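Long-range contacts in uncharacterized NTF2-like protein (Cytophaga hutchinsonii ATCC 33406, PDB 3F40), which is of unknown function but adopts the NTF2-like fold of the SnoaL-like family, a curved sheet packed against helices: residues H17-E22 with F59-H64; G39-R44 with V104-R109; V73-D78 with G90-E95. One frame throughout, in Å; residues are numbered along the deposited sequence.

Contact 1: residues H17-E22 with F59-H64; sequences HALNTE and FKYVVH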
loop_
_atom_site.group_PDB
_atom_site.type_symbol
_atom_site.label_atom_id
_atom_site.label_comp_id
_atom_site.label_asym_id
_atom_site.label_seq_id
_atom_site.Cartn_x
_atom_site.Cartn_y
_atom_site.Cartn_z
ATOM N N HIS A 17 -14.743 10.692 0.241
ATOM C CA HIS A 17 -15.893 11.285 0.960
ATOM C C HIS A 17 -17.210 10.967 0.273
ATOM O O HIS A 17 -18.212 10.685 0.941
ATOM C CB HIS A 17 -15.730 12.790 1.082
ATOM C CG HIS A 17 -16.830 13.427 1.845
ATOM N ND1 HIS A 17 -17.009 13.200 3.187
ATOM C CD2 HIS A 17 -17.818 14.257 1.451
ATOM C CE1 HIS A 17 -18.066 13.891 3.595
ATOM N NE2 HIS A 17 -18.585 14.516 2.562
ATOM N N ALA A 18 -17.197 11.040 -1.048
ATOM C CA ALA A 18 -18.382 10.691 -1.814
ATOM C C ALA A 18 -18.781 9.233 -1.548
ATOM O O ALA A 18 -19.948 8.920 -1.304
ATOM C CB ALA A 18 -18.185 10.978 -3.301
ATOM N N LEU A 19 -17.847 8.310 -1.565
ATOM C CA LEU A 19 -18.201 6.915 -1.283
ATOM C C LEU A 19 -18.727 6.764 0.147
ATOM O O LEU A 19 -19.722 6.080 0.407
ATOM C CB LEU A 19 -16.992 6.004 -1.508
ATOM C CG LEU A 19 -16.479 5.888 -2.933
ATOM C CD1 LEU A 19 -15.191 5.080 -2.979
ATOM C CD2 LEU A 19 -17.531 5.266 -3.849
ATOM N N ASN A 20 -18.080 7.421 1.085
ATOM C CA ASN A 20 -18.474 7.282 2.498
ATOM C C ASN A 20 -19.867 7.813 2.786
ATOM O O ASN A 20 -20.551 7.313 3.663
ATOM C CB ASN A 20 -17.475 7.966 3.430
ATOM C CG ASN A 20 -16.278 7.101 3.732
ATOM O OD1 ASN A 20 -16.324 5.894 3.525
ATOM N ND2 ASN A 20 -15.177 7.708 4.222
ATOM N N THR A 21 -20.255 8.809 2.020
ATOM C CA THR A 21 -21.572 9.418 2.188
ATOM C C THR A 21 -22.565 8.866 1.180
ATOM O O THR A 21 -23.660 9.392 0.986
ATOM C CB THR A 21 -21.514 10.933 2.096
ATOM O OG1 THR A 21 -20.946 11.345 0.836
ATOM C CG2 THR A 21 -20.732 11.501 3.320
ATOM N N GLU A 22 -22.197 7.748 0.583
ATOM C CA GLU A 22 -23.051 7.044 -0.369
ATOM C C GLU A 22 -23.558 8.011 -1.452
ATOM O O GLU A 22 -24.729 7.961 -1.864
ATOM C CB GLU A 22 -24.180 6.247 0.351
ATOM C CG GLU A 22 -23.621 5.197 1.298
ATOM C CD GLU A 22 -24.680 4.160 1.780
ATOM O OE1 GLU A 22 -25.915 4.295 1.439
ATOM O OE2 GLU A 22 -24.247 3.245 2.531
ATOM N N PHE A 59 -19.068 0.106 0.330
ATOM C CA PHE A 59 -17.870 0.062 1.167
ATOM C C PHE A 59 -17.638 1.407 1.830
ATOM O O PHE A 59 -17.973 2.437 1.281
ATOM C CB PHE A 59 -16.609 -0.297 0.357
ATOM C CG PHE A 59 -16.620 -1.656 -0.259
ATOM C CD1 PHE A 59 -17.357 -2.698 0.270
ATOM C CD2 PHE A 59 -15.849 -1.886 -1.365
ATOM C CE1 PHE A 59 -17.305 -3.968 -0.330
ATOM C CE2 PHE A 59 -15.806 -3.151 -1.933
ATOM C CZ PHE A 59 -16.541 -4.163 -1.419
ATOM N N LYS A 60 -17.132 1.342 3.056
ATOM C CA LYS A 60 -16.777 2.513 3.843
ATOM C C LYS A 60 -15.285 2.508 4.176
ATOM O O LYS A 60 -14.706 1.468 4.360
ATOM C CB LYS A 60 -17.609 2.586 5.118
ATOM C CG LYS A 60 -19.107 2.621 4.890
ATOM C CD LYS A 60 -19.533 3.854 4.117
ATOM C CE LYS A 60 -21.047 3.948 3.871
ATOM N NZ LYS A 60 -21.584 2.857 3.018
ATOM N N TYR A 61 -14.686 3.699 4.261
ATOM C CA TYR A 61 -13.239 3.863 4.367
ATOM C C TYR A 61 -12.859 4.772 5.513
ATOM O O TYR A 61 -13.452 5.851 5.675
ATOM C CB TYR A 61 -12.693 4.483 3.068
ATOM C CG TYR A 61 -13.043 3.694 1.835
ATOM C CD1 TYR A 61 -14.290 3.805 1.264
ATOM C CD2 TYR A 61 -12.134 2.827 1.257
ATOM C CE1 TYR A 61 -14.641 3.064 0.138
ATOM C CE2 TYR A 61 -12.461 2.086 0.133
ATOM C CZ TYR A 61 -13.726 2.222 -0.415
ATOM O OH TYR A 61 -14.153 1.495 -1.508
ATOM N N VAL A 62 -11.863 4.358 6.268
ATOM C CA VAL A 62 -11.287 5.223 7.255
ATOM C C VAL A 62 -9.833 5.382 6.872
ATOM O O VAL A 62 -9.059 4.423 6.921
ATOM C CB VAL A 62 -11.390 4.664 8.672
ATOM C CG1 VAL A 62 -10.639 5.567 9.624
ATOM C CG2 VAL A 62 -12.876 4.472 9.108
ATOM N N VAL A 63 -9.488 6.606 6.494
ATOM C CA VAL A 63 -8.147 6.906 6.011
ATOM C C VAL A 63 -7.223 7.232 7.202
ATOM O O VAL A 63 -7.488 8.171 7.993
ATOM C CB VAL A 63 -8.140 8.099 5.027
ATOM C CG1 VAL A 63 -6.709 8.418 4.594
ATOM C CG2 VAL A 63 -9.016 7.833 3.797
ATOM N N HIS A 64 -6.155 6.456 7.324
ATOM C CA HIS A 64 -5.152 6.619 8.386
ATOM C C HIS A 64 -3.938 7.395 7.932
ATOM O O HIS A 64 -3.350 8.141 8.706
ATOM C CB HIS A 64 -4.736 5.266 8.927
ATOM C CG HIS A 64 -5.835 4.605 9.679
ATOM N ND1 HIS A 64 -6.379 3.395 9.319
ATOM C CD2 HIS A 64 -6.527 5.028 10.760
ATOM C CE1 HIS A 64 -7.345 3.088 10.168
ATOM N NE2 HIS A 64 -7.461 4.067 11.044
HETATM O O HOH W 1 -20.393 3.412 0.358
#
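At the C-terminal end of helix 8-20, the side-chain amide of Asn20 pairs in both directions with the backbone of Tyr61, near the start of edge strand 60-69. Tyr61 N donates to Asn20 OD1 at 2.8 Å, in the carbonyl plane and on a lone pair of the oxygen. Asn20 ND2 returns a bond to Tyr61 O at 2.9 Å, the acceptor lying 21° out of the amide plane. Held at both ends, the carboxamide is probably kept from flipping, and it occupies N-H and C=O groups on the side of the strand turned from strand 72-81, much as a neighbouring strand would. The same OD1 lies at the edge of the Tyr61 ring, while Leu19 CD1 packs obliquely on this ring, 3.8 Å from Tyr61 CE1.

The helix stops here in a Schellman motif, with Glu22 at positive phi as the C-prime residue. That turn brings Glu22 towards Lys60, whose chain, bent at chi2 (-63°) and chi4 (-64°), curls past the backbone carbonyl of Asn20, with Lys60 CE 3.4 Å from Asn20 O. Lys60 then forms a salt bridge with Glu22, Lys60 NZ meeting Glu22 OE2 on its anti lone pair at 2.7 Å. One water accepts from Lys60 NZ and donates to both Leu19 O and Phe59 O, tying a carbonyl of the last helical turn to the residue that leads into the strand.

Contact 2: residues G39-R44 with V104-R109; sequences GPMGHR and VYFDPR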
loop_
_atom_site.group_PDB
_atom_site.type_symbol
_atom_site.label_atom_id
_atom_site.label_comp_id
_atom_site.label_asym_id
_atom_site.label_seq_id
_atom_site.Cartn_x
_atom_site.Cartn_y
_atom_site.Cartn_z
ATOM N N GLY A 39 -7.890 -5.236 -7.902
ATOM C CA GLY A 39 -7.850 -5.623 -6.513
ATOM C C GLY A 39 -7.610 -7.108 -6.408
ATOM O O GLY A 39 -7.532 -7.810 -7.438
ATOM N N PRO A 40 -7.531 -7.609 -5.179
ATOM C CA PRO A 40 -7.276 -9.044 -4.991
ATOM C C PRO A 40 -8.287 -9.958 -5.675
ATOM O O PRO A 40 -7.981 -11.115 -6.058
ATOM C CB PRO A 40 -7.412 -9.216 -3.488
ATOM C CG PRO A 40 -7.210 -7.916 -2.898
ATOM C CD PRO A 40 -7.537 -6.859 -3.916
HETATM N N MSE A 41 -9.495 -9.469 -5.806
HETATM C CA MSE A 41 -10.605 -10.278 -6.322
HETATM C C MSE A 41 -11.011 -9.934 -7.747
HETATM O O MSE A 41 -12.045 -10.377 -8.259
HETATM C CB MSE A 41 -11.773 -10.155 -5.374
HETATM C CG MSE A 41 -11.487 -10.825 -4.019
HETATM SE SE MSE A 41 -12.786 -10.504 -2.668
HETATM C CE MSE A 41 -12.470 -8.637 -2.361
ATOM N N GLY A 42 -10.178 -9.181 -8.423
ATOM C CA GLY A 42 -10.365 -8.998 -9.833
ATOM C C GLY A 42 -10.179 -7.617 -10.350
ATOM O O GLY A 42 -9.602 -6.771 -9.723
ATOM N N HIS A 43 -10.589 -7.459 -11.556
ATOM C CA HIS A 43 -10.370 -6.250 -12.337
ATOM C C HIS A 43 -11.675 -5.770 -12.960
ATOM O O HIS A 43 -12.519 -6.570 -13.346
ATOM C CB HIS A 43 -9.345 -6.592 -13.405
ATOM C CG HIS A 43 -9.295 -5.662 -14.552
ATOM N ND1 HIS A 43 -8.748 -4.400 -14.482
ATOM C CD2 HIS A 43 -9.737 -5.815 -15.816
ATOM C CE1 HIS A 43 -8.849 -3.818 -15.668
ATOM N NE2 HIS A 43 -9.471 -4.655 -16.486
ATOM N N ARG A 44 -11.839 -4.468 -13.014
ATOM C CA ARG A 44 -12.976 -3.825 -13.705
ATOM C C ARG A 44 -12.455 -2.756 -14.654
ATOM O O ARG A 44 -11.541 -2.017 -14.342
ATOM C CB ARG A 44 -13.949 -3.179 -12.737
ATOM C CG ARG A 44 -14.637 -4.077 -11.742
ATOM C CD ARG A 44 -15.506 -5.081 -12.416
ATOM N NE ARG A 44 -16.180 -5.964 -11.446
ATOM N N VAL A 104 -5.737 -1.753 -5.395
ATOM C CA VAL A 104 -5.884 -1.892 -3.940
ATOM C C VAL A 104 -5.261 -3.211 -3.490
ATOM O O VAL A 104 -5.384 -4.234 -4.146
ATOM C CB VAL A 104 -7.379 -1.707 -3.494
ATOM C CG1 VAL A 104 -8.262 -2.803 -3.993
ATOM C CG2 VAL A 104 -7.465 -1.552 -1.989
ATOM N N TYR A 105 -4.569 -3.122 -2.374
ATOM C CA TYR A 105 -3.755 -4.205 -1.822
ATOM C C TYR A 105 -4.270 -4.611 -0.456
ATOM O O TYR A 105 -4.293 -3.795 0.444
ATOM C CB TYR A 105 -2.296 -3.773 -1.670
ATOM C CG TYR A 105 -1.607 -3.311 -2.906
ATOM C CD1 TYR A 105 -1.764 -2.022 -3.363
ATOM C CD2 TYR A 105 -0.763 -4.156 -3.598
ATOM C CE1 TYR A 105 -1.103 -1.590 -4.498
ATOM C CE2 TYR A 105 -0.088 -3.735 -4.702
ATOM C CZ TYR A 105 -0.279 -2.440 -5.168
ATOM O OH TYR A 105 0.423 -1.993 -6.261
ATOM N N PHE A 106 -4.613 -5.877 -0.310
ATOM C CA PHE A 106 -5.030 -6.438 0.953
ATOM C C PHE A 106 -5.173 -7.939 0.860
ATOM O O PHE A 106 -5.213 -8.493 -0.235
ATOM C CB PHE A 106 -6.342 -5.820 1.487
ATOM C CG PHE A 106 -7.570 -6.027 0.620
ATOM C CD1 PHE A 106 -7.914 -5.088 -0.318
ATOM C CD2 PHE A 106 -8.427 -7.104 0.841
ATOM C CE1 PHE A 106 -9.051 -5.230 -1.076
ATOM C CE2 PHE A 106 -9.553 -7.244 0.055
ATOM C CZ PHE A 106 -9.863 -6.299 -0.883
ATOM N N ASP A 107 -5.247 -8.568 2.027
ATOM C CA ASP A 107 -5.481 -10.011 2.124
ATOM C C ASP A 107 -6.997 -10.247 2.170
ATOM O O ASP A 107 -7.654 -9.876 3.147
ATOM C CB ASP A 107 -4.814 -10.557 3.384
ATOM C CG ASP A 107 -5.132 -12.010 3.655
ATOM O OD1 ASP A 107 -5.776 -12.675 2.824
ATOM O OD2 ASP A 107 -4.707 -12.457 4.762
ATOM N N PRO A 108 -7.597 -10.799 1.106
ATOM C CA PRO A 108 -9.045 -10.923 1.097
ATOM C C PRO A 108 -9.579 -12.170 1.774
ATOM O O PRO A 108 -10.795 -12.353 1.836
ATOM C CB PRO A 108 -9.337 -11.032 -0.394
ATOM C CG PRO A 108 -8.152 -11.869 -0.891
ATOM C CD PRO A 108 -6.979 -11.317 -0.114
ATOM N N ARG A 109 -8.712 -13.005 2.334
ATOM C CA ARG A 109 -9.183 -14.294 2.860
ATOM C C ARG A 109 -10.306 -14.183 3.912
ATOM O O ARG A 109 -11.234 -14.998 3.900
ATOM C CB ARG A 109 -8.020 -15.153 3.359
ATOM C CG ARG A 109 -7.127 -15.668 2.265
ATOM C CD ARG A 109 -5.930 -16.407 2.807
ATOM N NE ARG A 109 -5.107 -15.501 3.600
ATOM C CZ ARG A 109 -4.153 -15.872 4.455
ATOM N NH1 ARG A 109 -3.895 -17.141 4.650
ATOM N NH2 ARG A 109 -3.499 -14.947 5.139
#
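Pro40 sets the CG-CD edge of its ring on one face of the Phe106 ring, with CG almost over the middle, 3.6 Å from the centroid and 8° off the normal, a CH-pi contact. Pro40 CD leans over the same face towards the rim, 3.6 Å from Phe106 CE1. The phenyl group is placed for this by a chi1 of 62°, which sets CG between the backbone N and the carbonyl carbon and swings the ring back alongside Val104. At the ring's edge, near its plane, comes the methyl of selenomethionine 41, Met41 CE lying 3.8 Å from Phe106 CZ. This chain runs out extended and then bends at chi3 (-69°), so that the methyl turns in to the ring while Met41 SE passes Pro108 CB at 4.2 Å. Pro40 CB meets Pro108 CG at 3.8 Å, whereas Pro40 CD, at another corner of the ring, lies 3.4 Å from Val104 O. The side-chain contacts are apolar, with Pro40 touching Val104, Phe106 and Pro108. Beyond them, Asp107 accepts from Arg109 N in an Asx turn and is gripped side-on by Arg109 NE and NH2; Asp107 and Pro108 pack against Pro108 and Asp107 of the second subunit. Pro40 and Met41 are the central residues of a type I turn from Gly39 to Gly42, which closes the tight beta hairpin of strands 35-39 and 42-45 at the margin of the NTF2-like sheet.

Contact 3: residues V73-D78 with G90-E95; sequences VCLIYD and GLYHLE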
loop_
_atom_site.group_PDB
_atom_site.type_symbol
_atom_site.label_atom_id
_atom_site.label_comp_id
_atom_site.label_asym_id
_atom_site.label_seq_id
_atom_site.Cartn_x
_atom_site.Cartn_y
_atom_site.Cartn_z
ATOM N N VAL A 73 -1.267 8.886 -5.705
ATOM C CA VAL A 73 -1.659 9.018 -4.313
ATOM C C VAL A 73 -1.839 7.636 -3.728
ATOM O O VAL A 73 -2.459 6.777 -4.336
ATOM C CB VAL A 73 -2.966 9.868 -4.157
ATOM C CG1 VAL A 73 -3.518 9.786 -2.716
ATOM C CG2 VAL A 73 -2.701 11.301 -4.588
ATOM N N CYS A 74 -1.259 7.401 -2.559
ATOM C CA CYS A 74 -1.469 6.134 -1.865
ATOM C C CYS A 74 -2.092 6.353 -0.498
ATOM O O CYS A 74 -1.554 7.071 0.341
ATOM C CB CYS A 74 -0.158 5.346 -1.738
ATOM S SG CYS A 74 -0.437 3.589 -1.370
ATOM N N LEU A 75 -3.221 5.689 -0.286
ATOM C CA LEU A 75 -3.942 5.751 0.973
ATOM C C LEU A 75 -3.746 4.475 1.759
ATOM O O LEU A 75 -3.808 3.381 1.212
ATOM C CB LEU A 75 -5.454 5.935 0.762
ATOM C CG LEU A 75 -5.883 7.172 -0.044
ATOM C CD1 LEU A 75 -7.434 7.248 -0.139
ATOM C CD2 LEU A 75 -5.332 8.447 0.509
ATOM N N ILE A 76 -3.523 4.618 3.057
ATOM C CA ILE A 76 -3.558 3.546 4.014
ATOM C C ILE A 76 -4.886 3.710 4.735
ATOM O O ILE A 76 -5.138 4.713 5.391
ATOM C CB ILE A 76 -2.400 3.645 5.021
ATOM C CG1 ILE A 76 -1.047 3.620 4.309
ATOM C CG2 ILE A 76 -2.461 2.545 6.068
ATOM C CD1 ILE A 76 -0.772 2.373 3.489
ATOM N N TYR A 77 -5.758 2.730 4.554
ATOM C CA TYR A 77 -7.098 2.839 5.069
ATOM C C TYR A 77 -7.698 1.502 5.466
ATOM O O TYR A 77 -7.326 0.446 4.973
ATOM C CB TYR A 77 -8.009 3.584 4.084
ATOM C CG TYR A 77 -8.067 3.177 2.595
ATOM C CD1 TYR A 77 -7.588 1.976 2.115
ATOM C CD2 TYR A 77 -8.671 4.026 1.695
ATOM C CE1 TYR A 77 -7.658 1.664 0.751
ATOM C CE2 TYR A 77 -8.772 3.746 0.351
ATOM C CZ TYR A 77 -8.261 2.558 -0.127
ATOM O OH TYR A 77 -8.363 2.263 -1.485
ATOM N N ASP A 78 -8.660 1.585 6.389
ATOM C CA ASP A 78 -9.464 0.429 6.763
ATOM C C ASP A 78 -10.709 0.491 5.889
ATOM O O ASP A 78 -11.354 1.558 5.769
ATOM C CB ASP A 78 -9.827 0.442 8.237
ATOM C CG ASP A 78 -8.655 0.159 9.135
ATOM O OD1 ASP A 78 -7.632 -0.390 8.697
ATOM O OD2 ASP A 78 -8.786 0.467 10.332
ATOM N N GLY A 90 -4.345 1.614 -0.893
ATOM C CA GLY A 90 -4.953 1.927 -2.181
ATOM C C GLY A 90 -4.082 2.904 -2.935
ATOM O O GLY A 90 -3.751 3.980 -2.438
ATOM N N LEU A 91 -3.711 2.525 -4.158
ATOM C CA LEU A 91 -2.851 3.318 -5.024
ATOM C C LEU A 91 -3.691 3.896 -6.164
ATOM O O LEU A 91 -4.216 3.169 -7.007
ATOM C CB LEU A 91 -1.748 2.436 -5.583
ATOM C CG LEU A 91 -0.804 3.068 -6.581
ATOM C CD1 LEU A 91 0.038 4.173 -5.948
ATOM C CD2 LEU A 91 0.084 1.971 -7.194
ATOM N N TYR A 92 -3.857 5.216 -6.138
ATOM C CA TYR A 92 -4.654 5.961 -7.096
ATOM C C TYR A 92 -3.732 6.713 -8.048
ATOM O O TYR A 92 -2.833 7.445 -7.592
ATOM C CB TYR A 92 -5.566 6.972 -6.360
ATOM C CG TYR A 92 -6.539 6.358 -5.409
ATOM C CD1 TYR A 92 -6.145 5.931 -4.154
ATOM C CD2 TYR A 92 -7.856 6.220 -5.741
ATOM C CE1 TYR A 92 -7.038 5.301 -3.301
ATOM C CE2 TYR A 92 -8.757 5.580 -4.887
ATOM C CZ TYR A 92 -8.333 5.107 -3.674
ATOM O OH TYR A 92 -9.198 4.454 -2.831
ATOM N N HIS A 93 -3.988 6.565 -9.348
ATOM C CA HIS A 93 -3.240 7.319 -10.356
ATOM C C HIS A 93 -4.169 8.386 -10.939
ATOM O O HIS A 93 -5.334 8.091 -11.220
ATOM C CB HIS A 93 -2.751 6.399 -11.475
ATOM C CG HIS A 93 -1.817 7.064 -12.426
ATOM N ND1 HIS A 93 -0.498 7.299 -12.116
ATOM C CD2 HIS A 93 -2.010 7.531 -13.686
ATOM C CE1 HIS A 93 0.083 7.893 -13.148
ATOM N NE2 HIS A 93 -0.822 8.076 -14.094
ATOM N N LEU A 94 -3.630 9.575 -11.110
ATOM C CA LEU A 94 -4.403 10.719 -11.636
ATOM C C LEU A 94 -3.723 11.306 -12.831
ATOM O O LEU A 94 -2.484 11.452 -12.894
ATOM C CB LEU A 94 -4.548 11.787 -10.558
ATOM C CG LEU A 94 -5.318 11.253 -9.316
ATOM C CD1 LEU A 94 -4.351 10.834 -8.225
ATOM C CD2 LEU A 94 -6.346 12.257 -8.767
ATOM N N GLU A 95 -4.563 11.660 -13.783
ATOM C CA GLU A 95 -4.113 12.344 -14.980
ATOM C C GLU A 95 -5.224 13.239 -15.410
ATOM O O GLU A 95 -6.387 12.885 -15.373
ATOM C CB GLU A 95 -3.804 11.391 -16.117
ATOM C CG GLU A 95 -2.635 10.512 -15.786
ATOM C CD GLU A 95 -2.078 9.717 -16.928
ATOM O OE1 GLU A 95 -2.596 9.799 -18.062
ATOM O OE2 GLU A 95 -1.068 9.024 -16.688
#
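Strands 72-81 and 84-95 form an antiparallel hairpin inside the NTF2-like sheet, between strands 98-105 and 60-69, and the contact pairs residues toward its open end, away from the turn. Val73 and Tyr92 make a hydrogen-bonded pair: Val73 N donates to Tyr92 O, and Tyr92 N to Val73 O, both at 2.8 Å. The two bonds between Leu75 and Gly90 have the same length. Between them Cys74 faces Leu91 as a non-hydrogen-bonded pair, and here Cys74 CA approaches Gly90 O to 3.2 Å in a CA-H...O contact.

On the face that carries Val73, Leu75, Tyr77 and Tyr92, the two tyrosines come from opposite directions and their hydroxyls meet, Tyr77 OH to Tyr92 OH at 2.7 Å. Tyr92 OH lies at the edge of the Tyr77 ring, near its plane, whereas Tyr77 OH stands obliquely to the Tyr92 ring. With chi1 at 50°, Tyr77 lays its ring back along the sheet over Gly90, and Tyr77 OH comes within 3.5 Å of Gly90 CA, close over a backbone that carries no side chain on this face. Leu75 touches both rings: its CB lies over one face of Tyr77, offset toward the rim, and Leu75 CD1 is 3.7 Å from Tyr92 CE1. Val73 CG2 meets Leu94 CD1 at 4.0 Å further along. Helix 8-20 covers this face through Val12 and Ile16, while Cys74 and Leu91 on the reverse face pack on Phe67 of the second subunit.

Both phenol groups belong to buried residues, so each hydroxyl supplies the other with a polar partner within an otherwise largely apolar layer; the bond can run in either direction, and it probably restrains, together with the packing of Leu75 and Gly90, how the two rings are set.

In the fold
All three contacts reach one mixed sheet. Contacts 1 and 3 follow each other along the chain and meet where strands 60-69 and 72-81 pair, with His64 N 2.8 Å from Ile76 O and Val62 N 2.9 Å from Asp78 O; their centres are 13 Å apart. Contact 3 is nested inside the loop closed by contact 2, and the two touch where Val104 CG2 lies 4.0 Å from Tyr77 OH. Contacts 1 and 2 do not touch, their centres being 18 Å apart, but Tyr77 bridges the gap, since its ring also meets that of Tyr61. Contacts 2 and 3 both reach the second subunit, which contact 1 does not.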